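Local coordinates for hypothetical exported protein (Streptococcus pyogenes, PDB 3PSQ) that is a class B sortase involved in pilus assembly, a probably membrane-anchored enzyme that is thought to work through a cysteine acyl-thioester intermediate, at residues 73-78 against 92-97; 33-38 against 61-66. All coordinates share one frame; numbering follows the deposited sequence.

In the fold
Both contacts reach the same sortase sheet, but at different depths. Contact 1 is buried near the middle of the chain: strand 76-77 pairs with the end of strand 89-93, and an aromatic cluster leads to the predicted active-site histidine. Contact 2 lies further out and is only partly buried; there the turn that opens strand 36-41 meets the loop between strands 48-53 and 76-77. Strand pairing and ring packing dominate the first, a single hydrogen bond from a side-chain amide and charged groups around a zinc ion the second. The two adjoin where Ser-74 OG probably bonds to Lys-63 O and where Ile-61 packs against His-95.

Contact 1: 73-78 against 92-97; sequences GSVFLD and IYAHHM. With ZN (zinc ion), chain R; ZN (zinc ion), chain L; ACY (acetic acid), chain H.
Phe-76 CG sits between its own backbone N and carbonyl carbon (chi1 62°), which folds the ring back over the Tyr-93 carbonyl oxygen and CB, while Tyr-93 CG lies anti to the backbone N (chi1 -168°), so that both side chains run alongside each other in the same direction. Tyr-93 CB lies over one face of the Phe-76 ring in a CH-pi contact, 4.1 Å from its centroid. Farther out, Phe-76 CZ meets Tyr-93 CD2 at the edge of the tyrosine ring, the two planes turned by 63°. His-95 completes the cluster: its CD2 lies 3.4 Å from Phe-76 CE2, with the rings nearly parallel but slid apart. His-95 NE2 is hydrogen-bonded to Asn-57 O, and ND1 binds a zinc ion at 1.9 Å. An acetate, probably from the crystallisation liquor, binds this metal through OXT and accepts a very short hydrogen bond from Tyr-93 OH at its O.

Beneath the rings, Phe-76 and Tyr-93 form an antiparallel hydrogen-bonded pair, Phe-76 N to Tyr-93 O and Tyr-93 N to Phe-76 O both measuring 2.9 Å. Val-75 CG1 packs on Ile-92 CG2, and Val-75 CG2 on Ala-94 CB. A water joins Ser-74 O to His-95 N. His-96 ND1 binds a second zinc ion together with Cys-190 and Asp-192. With Arg-198 beside Tyr-93, the C-terminal end of strand 89-93 leads into the predicted His-Cys-Arg active site of a sortase.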
ATOM      1  N   GLY A  73      10.255 -12.736  -1.619  1.00 41.03           N
ATOM      2  CA  GLY A  73       9.519 -11.947  -2.596  1.00 41.13           C
ATOM      3  C   GLY A  73       9.468 -10.451  -2.260  1.00 41.47           C
ATOM      4  O   GLY A  73      10.256  -9.993  -1.435  1.00 41.02           O
ATOM      5  N   SER A  74       8.547  -9.690  -2.871  1.00 40.25           N
ATOM      6  CA  SER A  74       8.605  -8.203  -2.779  1.00 40.51           C
ATOM      7  C   SER A  74       7.229  -7.586  -2.581  1.00 40.74           C
ATOM      8  O   SER A  74       6.209  -8.208  -2.899  1.00 41.72           O
ATOM      9  CB  SER A  74       9.194  -7.591  -4.052  1.00 39.73           C
ATOM     10  OG  SER A  74      10.424  -8.156  -4.442  1.00 40.03           O
ATOM     11  N   VAL A  75       7.204  -6.363  -2.069  1.00 40.61           N
ATOM     12  CA  VAL A  75       6.015  -5.543  -2.040  1.00 40.34           C
ATOM     13  C   VAL A  75       5.765  -4.904  -3.409  1.00 40.09           C
ATOM     14  O   VAL A  75       6.694  -4.446  -4.057  1.00 40.06           O
ATOM     15  CB  VAL A  75       6.128  -4.431  -0.968  1.00 41.60           C
ATOM     16  CG1 VAL A  75       4.881  -3.549  -1.051  1.00 40.81           C
ATOM     17  CG2 VAL A  75       6.279  -5.091   0.444  1.00 39.62           C
ATOM     18  N   PHE A  76       4.507  -4.891  -3.851  1.00 39.94           N
ATOM     19  CA  PHE A  76       4.183  -4.550  -5.254  1.00 39.62           C
ATOM     20  C   PHE A  76       2.908  -3.698  -5.379  1.00 39.92           C
ATOM     21  O   PHE A  76       1.943  -3.904  -4.658  1.00 39.95           O
ATOM     22  CB  PHE A  76       4.030  -5.841  -6.075  1.00 39.38           C
ATOM     23  CG  PHE A  76       2.898  -6.731  -5.603  1.00 40.58           C
ATOM     24  CD1 PHE A  76       1.626  -6.608  -6.149  1.00 38.23           C
ATOM     25  CD2 PHE A  76       3.102  -7.668  -4.579  1.00 38.39           C
ATOM     26  CE1 PHE A  76       0.588  -7.474  -5.726  1.00 38.51           C
ATOM     27  CE2 PHE A  76       2.067  -8.505  -4.156  1.00 38.94           C
ATOM     28  CZ  PHE A  76       0.803  -8.365  -4.674  1.00 38.55           C
ATOM     29  N   LEU A  77       2.917  -2.757  -6.316  1.00 40.33           N
ATOM     30  CA  LEU A  77       1.725  -2.046  -6.712  1.00 40.27           C
ATOM     31  C   LEU A  77       0.845  -2.974  -7.532  1.00 40.52           C
ATOM     32  O   LEU A  77       1.326  -3.637  -8.455  1.00 40.16           O
ATOM     33  CB  LEU A  77       2.095  -0.824  -7.571  1.00 40.53           C
ATOM     34  CG  LEU A  77       0.914   0.020  -8.101  1.00 40.83           C
ATOM     35  CD1 LEU A  77       0.135   0.655  -6.945  1.00 38.70           C
ATOM     36  CD2 LEU A  77       1.341   1.110  -9.053  1.00 36.27           C
ATOM     37  N   ASP A  78      -0.447  -2.988  -7.236  1.00 41.04           N
ATOM     38  CA  ASP A  78      -1.385  -3.774  -8.020  1.00 41.47           C
ATOM     39  C   ASP A  78      -1.151  -3.607  -9.547  1.00 42.25           C
ATOM     40  O   ASP A  78      -1.036  -2.461 -10.022  1.00 43.16           O
ATOM     41  CB  ASP A  78      -2.824  -3.403  -7.632  1.00 41.76           C
ATOM     42  CG  ASP A  78      -3.854  -4.301  -8.291  1.00 41.64           C
ATOM     43  OD1 ASP A  78      -4.062  -4.212  -9.509  1.00 43.83           O
ATOM     44  OD2 ASP A  78      -4.455  -5.122  -7.597  1.00 44.36           O
ATOM     45  N   ILE A  92      -0.996  -1.055  -2.785  1.00 39.59           N
ATOM     46  CA  ILE A  92       0.332  -1.618  -2.595  1.00 38.93           C
ATOM     47  C   ILE A  92       0.206  -2.795  -1.609  1.00 38.20           C
ATOM     48  O   ILE A  92      -0.296  -2.658  -0.486  1.00 37.16           O
ATOM     49  CB  ILE A  92       1.340  -0.566  -2.082  1.00 39.67           C
ATOM     50  CG1 ILE A  92       1.478   0.559  -3.119  1.00 39.27           C
ATOM     51  CG2 ILE A  92       2.702  -1.239  -1.780  1.00 37.36           C
ATOM     52  CD1 ILE A  92       2.449   1.690  -2.757  1.00 39.28           C
ATOM     53  N   TYR A  93       0.624  -3.961  -2.069  1.00 37.65           N
ATOM     54  CA  TYR A  93       0.327  -5.206  -1.393  1.00 37.92           C
ATOM     55  C   TYR A  93       1.618  -6.011  -1.182  1.00 37.45           C
ATOM     56  O   TYR A  93       2.633  -5.803  -1.887  1.00 37.74           O
ATOM     57  CB  TYR A  93      -0.694  -6.013  -2.263  1.00 38.25           C
ATOM     58  CG  TYR A  93      -1.301  -7.175  -1.548  1.00 38.18           C
ATOM     59  CD1 TYR A  93      -2.352  -6.993  -0.664  1.00 37.83           C
ATOM     60  CD2 TYR A  93      -0.783  -8.467  -1.727  1.00 39.06           C
ATOM     61  CE1 TYR A  93      -2.898  -8.060   0.048  1.00 38.75           C
ATOM     62  CE2 TYR A  93      -1.324  -9.541  -1.029  1.00 39.02           C
ATOM     63  CZ  TYR A  93      -2.382  -9.341  -0.148  1.00 40.87           C
ATOM     64  OH  TYR A  93      -2.930 -10.418   0.544  1.00 39.35           O
ATOM     65  N   ALA A  94       1.600  -6.879  -0.169  1.00 37.51           N
ATOM     66  CA  ALA A  94       2.650  -7.909   0.008  1.00 37.66           C
ATOM     67  C   ALA A  94       1.980  -9.232   0.302  1.00 37.96           C
ATOM     68  O   ALA A  94       1.031  -9.276   1.072  1.00 38.52           O
ATOM     69  CB  ALA A  94       3.665  -7.537   1.132  1.00 37.23           C
ATOM     70  N   HIS A  95       2.430 -10.296  -0.366  1.00 38.11           N
ATOM     71  CA  HIS A  95       1.989 -11.637  -0.025  1.00 39.46           C
ATOM     72  C   HIS A  95       2.546 -12.061   1.339  1.00 40.01           C
ATOM     73  O   HIS A  95       3.300 -11.326   1.990  1.00 39.74           O
ATOM     74  CB  HIS A  95       2.398 -12.634  -1.127  1.00 39.53           C
ATOM     75  CG  HIS A  95       1.548 -12.530  -2.354  1.00 40.64           C
ATOM     76  ND1 HIS A  95       0.325 -13.162  -2.463  1.00 39.64           N
ATOM     77  CD2 HIS A  95       1.732 -11.856  -3.515  1.00 39.54           C
ATOM     78  CE1 HIS A  95      -0.206 -12.882  -3.639  1.00 39.12           C
ATOM     79  NE2 HIS A  95       0.616 -12.076  -4.283  1.00 36.41           N
ATOM     80  N   HIS A  96       2.157 -13.247   1.783  1.00 40.17           N
ATOM     81  CA  HIS A  96       2.455 -13.662   3.148  1.00 39.39           C
ATOM     82  C   HIS A  96       3.908 -13.487   3.576  1.00 39.68           C
ATOM     83  O   HIS A  96       4.173 -12.893   4.631  1.00 40.14           O
ATOM     84  CB  HIS A  96       1.990 -15.118   3.366  1.00 40.32           C
ATOM     85  CG  HIS A  96       2.550 -15.772   4.598  1.00 39.02           C
ATOM     86  ND1 HIS A  96       2.000 -15.593   5.848  1.00 41.92           N
ATOM     87  CD2 HIS A  96       3.569 -16.651   4.759  1.00 38.02           C
ATOM     88  CE1 HIS A  96       2.665 -16.322   6.736  1.00 41.69           C
ATOM     89  NE2 HIS A  96       3.624 -16.970   6.100  1.00 41.20           N
ATOM     90  N   MET A  97       4.861 -14.014   2.810  1.00 39.05           N
ATOM     91  CA  MET A  97       6.259 -13.892   3.218  1.00 39.28           C
ATOM     92  C   MET A  97       6.770 -12.441   3.225  1.00 39.42           C
ATOM     93  O   MET A  97       7.279 -11.984   4.263  1.00 38.73           O
ATOM     94  CB  MET A  97       7.212 -14.802   2.411  1.00 39.28           C
ATOM     95  CG  MET A  97       7.032 -16.316   2.664  1.00 43.73           C
ATOM     96  SD  MET A  97       7.374 -16.842   4.388  1.00 54.69           S
ATOM     97  CE  MET A  97       8.693 -15.673   4.848  1.00 46.11           C
TER
HETATM   98 ZN    ZN R 330      -0.449 -14.647  -1.482  1.00 38.25          ZN
HETATM   99 ZN    ZN L 316       0.311 -14.496   6.231  0.80 33.51          ZN
HETATM  100  C   ACY H 243      -1.309 -13.271   0.724  1.00 39.45           C
HETATM  101  O   ACY H 243      -2.034 -12.644  -0.119  1.00 38.63           O
HETATM  102  OXT ACY H 243      -0.531 -14.194   0.388  1.00 38.91           O
HETATM  103  CH3 ACY H 243      -1.320 -12.846   2.173  1.00 37.84           C
HETATM  104  O   HOH W   1       4.630 -10.358  -2.169  1.00 36.74           O
HETATM  105  O   HOH W   2      -1.266 -15.654   5.078  1.00 41.99           O

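Contact 2: 33-38 against 61-66; sequences NSDVMA and INKSVE. With ZN (zinc ion), chain P.
One hydrogen bond crosses between the segments, from the side-chain amide of Asn-33 to the carbonyl of Val-65. With Asn-33 CG anti to the backbone N (chi1 177°), ND2 lies 2.9 Å from Val-65 O, and the N-H points almost straight at it (177°). The oxygen lies in the amide plane of Asn-33, whereas the donor stands above the plane of the carbonyl. ND2 is also bonded to Tyr-60 OH, so two partners fix the rotation of the amide.

The other end of that amide shapes its own segment. OD1 accepts from Asp-35 N at 3.0 Å, an Asx turn laid over the type I beta turn from Asn-33 to Val-36, which carries the chain out of helix 22-32 and into strand 36-41 of the sortase sheet.

Van der Waals contact across the segments is slight: Val-36 CG2 rests 3.6 Å from Val-65 O, and both valines also touch Leu-29 of helix 22-32.

Charged groups gather at a zinc ion bound by Asp-35 OD2 (2.0 Å), Glu-55, Glu-59 and a water. Asp-35 OD2 is also hydrogen-bonded to Tyr-60 OH, the hydroxyl that meets Asn-33 ND2. The extended Lys-63 side chain brings NZ within 4.4 Å of Asp-35 OD2, but its hydrogen bond goes to Glu-59, where its positive charge may temper the acidic cluster.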
ATOM      1  N   ASN A  33      15.651  -3.384 -13.338  1.00 45.94           N
ATOM      2  CA  ASN A  33      14.381  -4.055 -13.495  1.00 45.37           C
ATOM      3  C   ASN A  33      13.340  -2.990 -13.801  1.00 45.52           C
ATOM      4  O   ASN A  33      12.916  -2.228 -12.921  1.00 44.21           O
ATOM      5  CB  ASN A  33      14.065  -4.827 -12.190  1.00 45.69           C
ATOM      6  CG  ASN A  33      12.695  -5.537 -12.203  1.00 45.44           C
ATOM      7  OD1 ASN A  33      12.036  -5.648 -13.231  1.00 42.39           O
ATOM      8  ND2 ASN A  33      12.274  -5.993 -11.046  1.00 43.77           N
ATOM      9  N   SER A  34      12.896  -2.961 -15.051  1.00 46.61           N
ATOM     10  CA  SER A  34      11.866  -2.006 -15.469  1.00 47.20           C
ATOM     11  C   SER A  34      10.531  -2.141 -14.709  1.00 46.32           C
ATOM     12  O   SER A  34       9.693  -1.219 -14.772  1.00 46.26           O
ATOM     13  CB  SER A  34      11.641  -2.094 -16.972  1.00 47.91           C
ATOM     14  OG  SER A  34      11.091  -3.365 -17.316  1.00 52.92           O
ATOM     15  N   ASP A  35      10.326  -3.255 -13.989  1.00 44.77           N
ATOM     16  CA  ASP A  35       9.179  -3.352 -13.054  1.00 43.51           C
ATOM     17  C   ASP A  35       9.270  -2.392 -11.848  1.00 42.66           C
ATOM     18  O   ASP A  35       8.250  -2.048 -11.251  1.00 42.34           O
ATOM     19  CB  ASP A  35       9.038  -4.775 -12.502  1.00 44.06           C
ATOM     20  CG  ASP A  35       8.459  -5.764 -13.503  1.00 43.74           C
ATOM     21  OD1 ASP A  35       8.246  -5.405 -14.672  1.00 42.23           O
ATOM     22  OD2 ASP A  35       8.215  -6.921 -13.100  1.00 46.61           O
ATOM     23  N   VAL A  36      10.489  -2.011 -11.456  1.00 42.17           N
ATOM     24  CA  VAL A  36      10.692  -1.054 -10.360  1.00 41.94           C
ATOM     25  C   VAL A  36      10.068   0.309 -10.745  1.00 42.21           C
ATOM     26  O   VAL A  36      10.341   0.822 -11.820  1.00 40.67           O
ATOM     27  CB  VAL A  36      12.195  -0.918  -9.971  1.00 42.43           C
ATOM     28  CG1 VAL A  36      12.394   0.166  -8.895  1.00 41.72           C
ATOM     29  CG2 VAL A  36      12.786  -2.301  -9.473  1.00 39.79           C
ATOM     30  N   MET A  37       9.212   0.876  -9.894  1.00 42.07           N
ATOM     31  CA  MET A  37       8.494   2.094 -10.327  1.00 42.47           C
ATOM     32  C   MET A  37       8.216   3.133  -9.232  1.00 42.35           C
ATOM     33  O   MET A  37       7.650   4.171  -9.509  1.00 43.17           O
ATOM     34  CB  MET A  37       7.173   1.760 -11.084  1.00 41.60           C
ATOM     35  CG  MET A  37       6.369   0.646 -10.487  1.00 41.37           C
ATOM     36  SD  MET A  37       5.713   0.940  -8.839  1.00 48.71           S
ATOM     37  CE  MET A  37       4.720   2.458  -9.082  1.00 42.29           C
ATOM     38  N   ALA A  38       8.575   2.847  -7.996  1.00 42.20           N
ATOM     39  CA  ALA A  38       8.401   3.832  -6.930  1.00 42.08           C
ATOM     40  C   ALA A  38       9.242   3.510  -5.687  1.00 42.33           C
ATOM     41  O   ALA A  38       9.773   2.420  -5.552  1.00 42.23           O
ATOM     42  CB  ALA A  38       6.942   3.971  -6.544  1.00 41.27           C
ATOM     43  N   ILE A  61       5.536 -13.024  -5.503  1.00 42.36           N
ATOM     44  CA  ILE A  61       5.584 -13.957  -4.359  1.00 42.07           C
ATOM     45  C   ILE A  61       7.006 -14.482  -4.073  1.00 42.70           C
ATOM     46  O   ILE A  61       7.426 -14.487  -2.941  1.00 43.97           O
ATOM     47  CB  ILE A  61       4.642 -15.182  -4.558  1.00 42.35           C
ATOM     48  CG1 ILE A  61       3.169 -14.756  -4.592  1.00 40.31           C
ATOM     49  CG2 ILE A  61       4.905 -16.265  -3.499  1.00 39.52           C
ATOM     50  CD1 ILE A  61       2.256 -15.806  -5.191  1.00 39.06           C
ATOM     51  N   ASN A  62       7.761 -14.861  -5.098  1.00 42.83           N
ATOM     52  CA  ASN A  62       9.088 -15.467  -4.929  1.00 42.58           C
ATOM     53  C   ASN A  62      10.104 -14.780  -5.867  1.00 41.83           C
ATOM     54  O   ASN A  62      11.009 -15.411  -6.461  1.00 40.60           O
ATOM     55  CB  ASN A  62       9.030 -16.980  -5.263  1.00 43.64           C
ATOM     56  CG  ASN A  62       8.503 -17.831  -4.106  1.00 45.39           C
ATOM     57  OD1 ASN A  62       7.478 -18.513  -4.237  1.00 51.44           O
ATOM     58  ND2 ASN A  62       9.204 -17.804  -2.969  1.00 47.35           N
ATOM     59  N   LYS A  63       9.950 -13.472  -6.001  1.00 41.31           N
ATOM     60  CA  LYS A  63      10.847 -12.686  -6.830  1.00 41.01           C
ATOM     61  C   LYS A  63      11.275 -11.415  -6.103  1.00 40.94           C
ATOM     62  O   LYS A  63      10.456 -10.731  -5.493  1.00 41.28           O
ATOM     63  CB  LYS A  63      10.131 -12.347  -8.136  1.00 40.52           C
ATOM     64  CG  LYS A  63      11.007 -11.740  -9.208  1.00 41.27           C
ATOM     65  CD  LYS A  63      10.111 -11.733 -10.436  1.00 42.43           C
ATOM     66  CE  LYS A  63      10.762 -11.177 -11.643  1.00 43.26           C
ATOM     67  NZ  LYS A  63       9.704 -11.076 -12.710  1.00 46.75           N
ATOM     68  N   SER A  64      12.551 -11.075  -6.191  1.00 41.28           N
ATOM     69  CA  SER A  64      13.082  -9.860  -5.546  1.00 41.83           C
ATOM     70  C   SER A  64      12.938  -8.623  -6.432  1.00 43.22           C
ATOM     71  O   SER A  64      12.712  -8.725  -7.641  1.00 43.32           O
ATOM     72  CB  SER A  64      14.571 -10.057  -5.286  1.00 40.88           C
ATOM     73  OG  SER A  64      15.226 -10.144  -6.537  1.00 42.86           O
ATOM     74  N   VAL A  65      13.137  -7.449  -5.845  1.00 44.62           N
ATOM     75  CA  VAL A  65      13.141  -6.209  -6.615  1.00 45.57           C
ATOM     76  C   VAL A  65      14.166  -6.224  -7.734  1.00 46.52           C
ATOM     77  O   VAL A  65      13.942  -5.598  -8.761  1.00 46.99           O
ATOM     78  CB  VAL A  65      13.271  -4.943  -5.738  1.00 45.65           C
ATOM     79  CG1 VAL A  65      12.085  -4.840  -4.848  1.00 46.83           C
ATOM     80  CG2 VAL A  65      14.564  -4.954  -4.884  1.00 46.07           C
ATOM     81  N   GLU A  66      15.259  -6.964  -7.580  1.00 47.22           N
ATOM     82  CA  GLU A  66      16.243  -7.039  -8.666  1.00 48.36           C
ATOM     83  C   GLU A  66      15.755  -7.946  -9.791  1.00 48.17           C
ATOM     84  O   GLU A  66      16.352  -7.957 -10.852  1.00 49.03           O
ATOM     85  CB  GLU A  66      17.626  -7.550  -8.196  1.00 49.19           C
ATOM     86  CG  GLU A  66      18.364  -6.680  -7.214  1.00 50.07           C
ATOM     87  CD  GLU A  66      17.948  -6.971  -5.772  1.00 52.67           C
ATOM     88  OE1 GLU A  66      17.085  -7.836  -5.534  1.00 53.92           O
ATOM     89  OE2 GLU A  66      18.486  -6.321  -4.852  1.00 56.57           O
TER
HETATM   90 ZN    ZN P 326       7.573  -8.356 -14.364  1.00 40.17          ZN
HETATM   91  O   HOH W   3       9.294  -8.607 -15.439  1.00 38.09           O